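Local coordinates for protein cysteine protease-like VirA (Shigella flexneri, PDB 3EB8) that acts as a secreted virulence effector that promotes bacterial entry into epithelial cells and cell-to-cell spread, although its originally proposed protease activity appears not to hold, at residues 20-25 against 81-87; 119-124 against 348-354. One frame throughout, in Å; residues are numbered along the deposited sequence.

Contact 1: 20-25 against 81-87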
ATOM      1  N   MET A  20       5.975 -12.714  13.605  1.00 66.54           N
ATOM      2  CA  MET A  20       6.344 -11.649  12.657  1.00 82.26           C
ATOM      3  C   MET A  20       5.096 -11.095  11.996  1.00 73.69           C
ATOM      4  O   MET A  20       4.860  -9.894  12.036  1.00 72.66           O
ATOM      5  CB  MET A  20       7.335 -12.095  11.558  1.00 56.91           C
ATOM      6  CG  MET A  20       8.709 -12.580  12.012  1.00 58.04           C
ATOM      7  SD  MET A  20       9.335 -11.727  13.458  1.00 60.89           S
ATOM      8  CE  MET A  20       9.483 -10.046  12.851  1.00 57.67           C
ATOM      9  N   ASP A  21       4.303 -11.959  11.370  1.00 60.85           N
ATOM     10  CA  ASP A  21       3.037 -11.505  10.799  1.00 63.82           C
ATOM     11  C   ASP A  21       2.097 -11.106  11.937  1.00 55.56           C
ATOM     12  O   ASP A  21       1.400 -10.099  11.861  1.00 83.66           O
ATOM     13  CB  ASP A  21       2.410 -12.583   9.911  1.00 74.23           C
ATOM     14  CG  ASP A  21       3.186 -12.816   8.608  1.00 76.01           C
ATOM     15  OD1 ASP A  21       4.286 -12.222   8.407  1.00 54.95           O
ATOM     16  OD2 ASP A  21       2.676 -13.612   7.783  1.00 64.33           O
ATOM     17  N   SER A  22       2.110 -11.905  12.997  1.00 57.87           N
ATOM     18  CA  SER A  22       1.454 -11.610  14.267  1.00 59.03           C
ATOM     19  C   SER A  22       1.729 -10.195  14.794  1.00 60.10           C
ATOM     20  O   SER A  22       0.994  -9.692  15.641  1.00 57.28           O
ATOM     21  CB  SER A  22       1.903 -12.635  15.310  1.00 57.97           C
ATOM     22  OG  SER A  22       1.266 -13.881  15.096  1.00 81.55           O
ATOM     23  N   PHE A  23       2.794  -9.568  14.307  1.00 56.31           N
ATOM     24  CA  PHE A  23       3.173  -8.255  14.791  1.00 56.31           C
ATOM     25  C   PHE A  23       2.275  -7.179  14.198  1.00 66.61           C
ATOM     26  O   PHE A  23       2.046  -7.139  12.986  1.00 59.00           O
ATOM     27  CB  PHE A  23       4.655  -7.960  14.512  1.00 56.22           C
ATOM     28  CG  PHE A  23       5.591  -8.592  15.502  1.00 57.23           C
ATOM     29  CD1 PHE A  23       6.079  -9.871  15.296  1.00 57.56           C
ATOM     30  CD2 PHE A  23       5.961  -7.913  16.658  1.00 58.04           C
ATOM     31  CE1 PHE A  23       6.924 -10.471  16.222  1.00 61.90           C
ATOM     32  CE2 PHE A  23       6.811  -8.498  17.593  1.00 59.13           C
ATOM     33  CZ  PHE A  23       7.299  -9.774  17.376  1.00 63.78           C
ATOM     34  N   SER A  24       1.753  -6.320  15.066  1.00 56.29           N
ATOM     35  CA  SER A  24       0.873  -5.240  14.642  1.00 56.06           C
ATOM     36  C   SER A  24       1.354  -3.930  15.228  1.00 56.47           C
ATOM     37  O   SER A  24       1.950  -3.917  16.303  1.00 58.13           O
ATOM     38  CB  SER A  24      -0.557  -5.516  15.112  1.00 56.75           C
ATOM     39  OG  SER A  24      -0.917  -6.865  14.846  1.00 57.06           O
ATOM     40  N   PRO A  25       1.100  -2.820  14.525  1.00 56.08           N
ATOM     41  CA  PRO A  25       1.466  -1.493  15.031  1.00 56.64           C
ATOM     42  C   PRO A  25       0.817  -1.260  16.383  1.00 58.00           C
ATOM     43  O   PRO A  25      -0.319  -1.688  16.605  1.00 58.39           O
ATOM     44  CB  PRO A  25       0.850  -0.540  14.000  1.00 56.14           C
ATOM     45  CG  PRO A  25       0.650  -1.347  12.792  1.00 55.08           C
ATOM     46  CD  PRO A  25       0.389  -2.748  13.241  1.00 55.28           C
ATOM     47  N   SER A  81      11.945  -8.479   8.303  1.00 58.26           N
ATOM     48  CA  SER A  81      11.069  -9.615   8.540  1.00 56.53           C
ATOM     49  C   SER A  81       9.673  -9.230   9.041  1.00 55.63           C
ATOM     50  O   SER A  81       8.811 -10.101   9.204  1.00 55.63           O
ATOM     51  CB  SER A  81      11.737 -10.599   9.503  1.00 59.78           C
ATOM     52  OG  SER A  81      11.776 -10.055  10.807  1.00 74.90           O
ATOM     53  N   LEU A  82       9.452  -7.943   9.311  1.00 55.09           N
ATOM     54  CA  LEU A  82       8.118  -7.470   9.703  1.00 54.44           C
ATOM     55  C   LEU A  82       7.116  -7.597   8.539  1.00 53.57           C
ATOM     56  O   LEU A  82       7.491  -7.572   7.376  1.00 55.85           O
ATOM     57  CB  LEU A  82       8.170  -6.017  10.202  1.00 54.31           C
ATOM     58  CG  LEU A  82       8.900  -5.734  11.523  1.00 55.32           C
ATOM     59  CD1 LEU A  82       8.935  -4.256  11.795  1.00 55.30           C
ATOM     60  CD2 LEU A  82       8.256  -6.468  12.683  1.00 55.86           C
ATOM     61  N   PRO A  83       5.830  -7.726   8.852  1.00 57.88           N
ATOM     62  CA  PRO A  83       4.852  -7.791   7.756  1.00 57.21           C
ATOM     63  C   PRO A  83       4.673  -6.418   7.076  1.00 52.40           C
ATOM     64  O   PRO A  83       5.047  -5.396   7.650  1.00 52.04           O
ATOM     65  CB  PRO A  83       3.547  -8.200   8.460  1.00 53.00           C
ATOM     66  CG  PRO A  83       3.899  -8.417   9.901  1.00 71.07           C
ATOM     67  CD  PRO A  83       5.198  -7.730  10.179  1.00 53.80           C
ATOM     68  N   PRO A  84       4.088  -6.407   5.871  1.00 51.55           N
ATOM     69  CA  PRO A  84       3.805  -5.169   5.140  1.00 50.95           C
ATOM     70  C   PRO A  84       2.731  -4.347   5.862  1.00 54.19           C
ATOM     71  O   PRO A  84       1.591  -4.287   5.411  1.00 50.96           O
ATOM     72  CB  PRO A  84       3.235  -5.680   3.814  1.00 52.86           C
ATOM     73  CG  PRO A  84       2.594  -7.012   4.193  1.00 51.28           C
ATOM     74  CD  PRO A  84       3.627  -7.593   5.124  1.00 51.73           C
ATOM     75  N   LYS A  85       3.101  -3.723   6.976  1.00 55.77           N
ATOM     76  CA  LYS A  85       2.180  -2.868   7.724  1.00 56.57           C
ATOM     77  C   LYS A  85       2.842  -1.527   7.958  1.00 51.70           C
ATOM     78  O   LYS A  85       4.051  -1.382   7.779  1.00 51.59           O
ATOM     79  CB  LYS A  85       1.800  -3.508   9.060  1.00 52.40           C
ATOM     80  CG  LYS A  85       1.149  -4.860   8.899  1.00 52.53           C
ATOM     81  CD  LYS A  85       0.751  -5.460  10.221  1.00 53.34           C
ATOM     82  CE  LYS A  85       0.062  -6.789   9.999  1.00 53.60           C
ATOM     83  NZ  LYS A  85      -0.101  -7.561  11.263  1.00 54.42           N
ATOM     84  N   GLN A  86       2.050  -0.545   8.341  1.00 52.05           N
ATOM     85  CA  GLN A  86       2.569   0.785   8.607  1.00 52.32           C
ATOM     86  C   GLN A  86       2.948   0.917  10.083  1.00 53.25           C
ATOM     87  O   GLN A  86       2.090   0.920  10.959  1.00 53.95           O
ATOM     88  CB  GLN A  86       1.547   1.849   8.191  1.00 52.44           C
ATOM     89  CG  GLN A  86       1.082   1.734   6.741  1.00 51.69           C
ATOM     90  CD  GLN A  86       0.036   2.782   6.386  1.00 52.05           C
ATOM     91  OE1 GLN A  86      -1.052   2.814   6.969  1.00 52.81           O
ATOM     92  NE2 GLN A  86       0.371   3.662   5.448  1.00 51.67           N
ATOM     93  N   PHE A  87       4.242   1.002  10.347  1.00 53.42           N
ATOM     94  CA  PHE A  87       4.730   1.163  11.706  1.00 54.47           C
ATOM     95  C   PHE A  87       5.273   2.567  11.936  1.00 55.11           C
ATOM     96  O   PHE A  87       5.766   3.223  11.021  1.00 54.67           O
ATOM     97  CB  PHE A  87       5.826   0.145  12.027  1.00 54.63           C
ATOM     98  CG  PHE A  87       5.356  -1.273  12.011  1.00 54.32           C
ATOM     99  CD1 PHE A  87       5.439  -2.033  10.856  1.00 53.50           C
ATOM    100  CD2 PHE A  87       4.832  -1.853  13.155  1.00 55.02           C
ATOM    101  CE1 PHE A  87       5.001  -3.347  10.846  1.00 53.42           C
ATOM    102  CE2 PHE A  87       4.387  -3.175  13.150  1.00 54.87           C
ATOM    103  CZ  PHE A  87       4.473  -3.921  11.998  1.00 54.09           C
TER
HETATM  104  O   HOH W   1      -2.193  -5.846  12.037  1.00 45.90           O
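The amine of K85 is gripped by three oxygens. NZ donates to F23 O at 2.8 Å. A second bond runs from NZ to D21 O at 3.0 Å. A water, itself weakly bonded to S24 OG, also accepts from NZ. The two carbonyls are used differently. D21 O meets the amine almost head-on, with a C=O...N angle of 171°, whereas at F23 the nitrogen stands 38° above the carbonyl plane. The side chain gets there as a straight rod: its CG is anti to the carbonyl carbon (chi1 -59°) and every later torsion is extended, which carries NZ to the backbone between helix and strand. The contact bridges two sheets of the fold. Residues 20-25 lead from helix 12-21 into strand 24-25, the edge of the five-stranded antiparallel sheet, while 81-87 lead from the end of helix 72-81 into strand 86-87 of the mixed sheet. An inverse gamma turn centred on P84, with K85 N bonded to P83 O, redirects the second segment just before the lysine. The P25 ring crosses the aliphatic part of K85 at about a right angle and sets its CG over one face of the F87 ring, while its CD lies 4.0 Å from F87 CE2. F23 O comes to the edge of that same ring, near its plane. Towards the helix ends, M20 bends at chi2 and chi3, bringing CE to 3.8 Å from L82 CD2 and beside S81 OG, a hydroxyl bonded to L78 O. F23 CB lies 4.3 Å from L82 CD2, while the F23 side chain also touches A39, I46 and L48 of the antiparallel sheet.

Contact 2: 119-124 against 348-354; sequences CCTSII and QVSFAII
This is a buried antiparallel strand pairing inside the mixed sheet, joining the short strand 121-123 to the C-terminal strand 348-356. The backbone evidence is a reciprocal pair: S122 N donates to F351 O at 2.9 Å and nearly straight (171° at the hydrogen), and F351 N returns a bond to S122 O at 3.0 Å. A further bond, I124 N to V349 O, flanks the non-hydrogen-bonded pair I123 and S350. The directions of the short strand segments differ by 139°, some 41° short of exactly antiparallel, so the pair is twisted. On the T121 side, the hydroxyls of T121 and S350 meet, OG1 to OG, at a short 2.5 Å; either may donate. S350 holds its OG between the backbone N and the carbonyl carbon (chi1 61°), which presents it to T121 as well as to Q86 NE2. Beyond it, T121 CG2 rests on A352 CB at 3.6 Å, and C119 SG abuts I354 CD1 at 3.6 Å. I123 crosses the Q348 side chain at about a right angle. Across the sheet, I124 CG1 approaches F351 CD1 obliquely at 3.6 Å; both residues also touch helix 245-265, through V247 and I250 for I124 and I254 for F351. With strand 86-87 parallel to 121-123 on its other edge, the geometry is that of a twisted mixed β-sheet backed by a helix.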
ATOM      1  N   CYS A 119       7.172  -5.385   2.085  1.00 50.92           N
ATOM      2  CA  CYS A 119       7.911  -4.794   3.202  1.00 51.20           C
ATOM      3  C   CYS A 119       7.061  -3.836   4.042  1.00 54.61           C
ATOM      4  O   CYS A 119       6.122  -3.221   3.533  1.00 50.33           O
ATOM      5  CB  CYS A 119       9.213  -4.115   2.736  1.00 51.45           C
ATOM      6  SG  CYS A 119       9.022  -2.488   2.002  1.00 59.61           S
ATOM      7  N   CYS A 120       7.376  -3.738   5.331  1.00 51.36           N
ATOM      8  CA  CYS A 120       6.693  -2.798   6.210  1.00 51.34           C
ATOM      9  C   CYS A 120       7.126  -1.400   5.817  1.00 51.17           C
ATOM     10  O   CYS A 120       8.070  -1.252   5.055  1.00 52.22           O
ATOM     11  CB  CYS A 120       7.054  -3.062   7.675  1.00 52.13           C
ATOM     12  SG  CYS A 120       8.796  -2.711   8.132  1.00 53.42           S
ATOM     13  N   THR A 121       6.448  -0.382   6.324  1.00 51.20           N
ATOM     14  CA  THR A 121       6.827   1.001   6.023  1.00 51.21           C
ATOM     15  C   THR A 121       6.752   1.841   7.298  1.00 51.99           C
ATOM     16  O   THR A 121       6.223   1.377   8.309  1.00 52.40           O
ATOM     17  CB  THR A 121       5.898   1.598   4.966  1.00 55.23           C
ATOM     18  OG1 THR A 121       4.539   1.355   5.360  1.00 50.76           O
ATOM     19  CG2 THR A 121       6.150   0.953   3.592  1.00 49.98           C
ATOM     20  N   SER A 122       7.279   3.063   7.250  1.00 52.33           N
ATOM     21  CA  SER A 122       7.297   3.953   8.417  1.00 53.32           C
ATOM     22  C   SER A 122       6.324   5.123   8.265  1.00 53.41           C
ATOM     23  O   SER A 122       6.351   5.848   7.268  1.00 53.01           O
ATOM     24  CB  SER A 122       8.713   4.484   8.665  1.00 54.11           C
ATOM     25  OG  SER A 122       8.752   5.376   9.767  1.00 55.27           O
ATOM     26  N   ILE A 123       5.472   5.309   9.264  1.00 54.09           N
ATOM     27  CA  ILE A 123       4.439   6.324   9.205  1.00 54.46           C
ATOM     28  C   ILE A 123       5.045   7.727   9.290  1.00 55.27           C
ATOM     29  O   ILE A 123       5.882   7.994  10.147  1.00 56.19           O
ATOM     30  CB  ILE A 123       3.422   6.118  10.345  1.00 55.29           C
ATOM     31  CG1 ILE A 123       2.664   4.811  10.140  1.00 54.59           C
ATOM     32  CG2 ILE A 123       2.458   7.301  10.465  1.00 56.17           C
ATOM     33  CD1 ILE A 123       2.004   4.293  11.402  1.00 55.47           C
ATOM     34  N   ILE A 124       4.626   8.603   8.382  1.00 55.05           N
ATOM     35  CA  ILE A 124       4.953  10.017   8.424  1.00 55.98           C
ATOM     36  C   ILE A 124       3.904  10.706   9.285  1.00 57.24           C
ATOM     37  O   ILE A 124       2.725  10.716   8.937  1.00 57.66           O
ATOM     38  CB  ILE A 124       4.914  10.630   7.005  1.00 55.26           C
ATOM     39  CG1 ILE A 124       5.787   9.814   6.042  1.00 54.06           C
ATOM     40  CG2 ILE A 124       5.341  12.069   7.026  1.00 56.30           C
ATOM     41  CD1 ILE A 124       7.166   9.510   6.591  1.00 54.46           C
ATOM     42  N   GLN A 348      -3.617   7.463   6.376  1.00 48.19           N
ATOM     43  CA  GLN A 348      -2.287   7.292   6.928  1.00 55.08           C
ATOM     44  C   GLN A 348      -1.281   6.978   5.830  1.00 48.16           C
ATOM     45  O   GLN A 348      -1.500   6.103   4.978  1.00 47.40           O
ATOM     46  CB  GLN A 348      -2.265   6.208   7.979  1.00 48.68           C
ATOM     47  CG  GLN A 348      -0.964   6.139   8.726  1.00 62.73           C
ATOM     48  CD  GLN A 348      -1.009   5.074   9.790  1.00 77.06           C
ATOM     49  OE1 GLN A 348      -0.896   3.879   9.487  1.00 76.93           O
ATOM     50  NE2 GLN A 348      -1.197   5.493  11.051  1.00 61.98           N
ATOM     51  N   VAL A 349      -0.180   7.706   5.869  1.00 48.72           N
ATOM     52  CA  VAL A 349       0.828   7.642   4.826  1.00 49.25           C
ATOM     53  C   VAL A 349       2.124   7.123   5.416  1.00 50.32           C
ATOM     54  O   VAL A 349       2.519   7.521   6.520  1.00 61.17           O
ATOM     55  CB  VAL A 349       1.015   9.031   4.171  1.00 55.29           C
ATOM     56  CG1 VAL A 349       2.215   9.048   3.241  1.00 48.66           C
ATOM     57  CG2 VAL A 349      -0.251   9.413   3.421  1.00 48.48           C
ATOM     58  N   SER A 350       2.764   6.203   4.696  1.00 51.52           N
ATOM     59  CA  SER A 350       4.006   5.594   5.161  1.00 55.84           C
ATOM     60  C   SER A 350       4.965   5.407   3.994  1.00 60.89           C
ATOM     61  O   SER A 350       4.529   5.323   2.856  1.00 47.42           O
ATOM     62  CB  SER A 350       3.719   4.253   5.809  1.00 48.21           C
ATOM     63  OG  SER A 350       3.130   3.380   4.862  1.00 57.58           O
ATOM     64  N   PHE A 351       6.265   5.333   4.288  1.00 48.38           N
ATOM     65  CA  PHE A 351       7.307   5.237   3.270  1.00 48.13           C
ATOM     66  C   PHE A 351       8.268   4.088   3.526  1.00 48.13           C
ATOM     67  O   PHE A 351       8.526   3.727   4.662  1.00 48.60           O
ATOM     68  CB  PHE A 351       8.156   6.504   3.250  1.00 48.73           C
ATOM     69  CG  PHE A 351       7.570   7.621   2.469  1.00 55.12           C
ATOM     70  CD1 PHE A 351       6.387   8.223   2.875  1.00 62.81           C
ATOM     71  CD2 PHE A 351       8.218   8.106   1.341  1.00 51.65           C
ATOM     72  CE1 PHE A 351       5.849   9.267   2.163  1.00 49.03           C
ATOM     73  CE2 PHE A 351       7.689   9.166   0.623  1.00 60.90           C
ATOM     74  CZ  PHE A 351       6.503   9.750   1.033  1.00 58.72           C
ATOM     75  N   ALA A 352       8.836   3.554   2.458  1.00 47.71           N
ATOM     76  CA  ALA A 352      10.022   2.735   2.575  1.00 47.87           C
ATOM     77  C   ALA A 352      10.843   2.827   1.298  1.00 47.58           C
ATOM     78  O   ALA A 352      10.314   3.047   0.208  1.00 47.11           O
ATOM     79  CB  ALA A 352       9.666   1.257   2.894  1.00 47.75           C
ATOM     80  N   ILE A 353      12.148   2.657   1.446  1.00 47.89           N
ATOM     81  CA  ILE A 353      13.023   2.490   0.310  1.00 47.66           C
ATOM     82  C   ILE A 353      13.458   1.029   0.214  1.00 53.00           C
ATOM     83  O   ILE A 353      13.837   0.405   1.211  1.00 48.03           O
ATOM     84  CB  ILE A 353      14.233   3.440   0.376  1.00 48.09           C
ATOM     85  CG1 ILE A 353      13.777   4.881   0.126  1.00 52.58           C
ATOM     86  CG2 ILE A 353      15.256   3.089  -0.689  1.00 47.89           C
ATOM     87  CD1 ILE A 353      14.879   5.902   0.300  1.00 57.43           C
ATOM     88  N   ILE A 354      13.362   0.491  -0.996  1.00 47.20           N
ATOM     89  CA  ILE A 354      13.779  -0.867  -1.292  1.00 52.18           C
ATOM     90  C   ILE A 354      14.929  -0.784  -2.291  1.00 52.30           C
ATOM     91  O   ILE A 354      14.788  -0.204  -3.370  1.00 54.40           O
ATOM     92  CB  ILE A 354      12.615  -1.711  -1.849  1.00 46.96           C
ATOM     93  CG1 ILE A 354      11.518  -1.887  -0.784  1.00 47.90           C
ATOM     94  CG2 ILE A 354      13.107  -3.058  -2.322  1.00 47.18           C
ATOM     95  CD1 ILE A 354      10.571  -0.705  -0.651  1.00 46.75           C
TER

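In the fold
From the N terminus, helix 12-21 and strand 24-25 come first, and contact 1 closes the loop that holds strands 35-41, 44-51, 54-61 and 66-69 and most of helix 72-81. The chain then continues through strand 94-97 and helix 110-118 to 119-124, where contact 2 opens; with 223 residues between, it closes at strand 348-356, spanning helix 245-265 and most of the mixed sheet. The two loops follow in series, neither enclosing nor crossing the other. They meet edge to edge within the mixed sheet, where strands 86-87 and 121-123 are neighbours: F87 O lies 2.7 Å from I123 N, a probable hydrogen bond. Together they tie the N-terminal antiparallel sheet to the C-terminal strand.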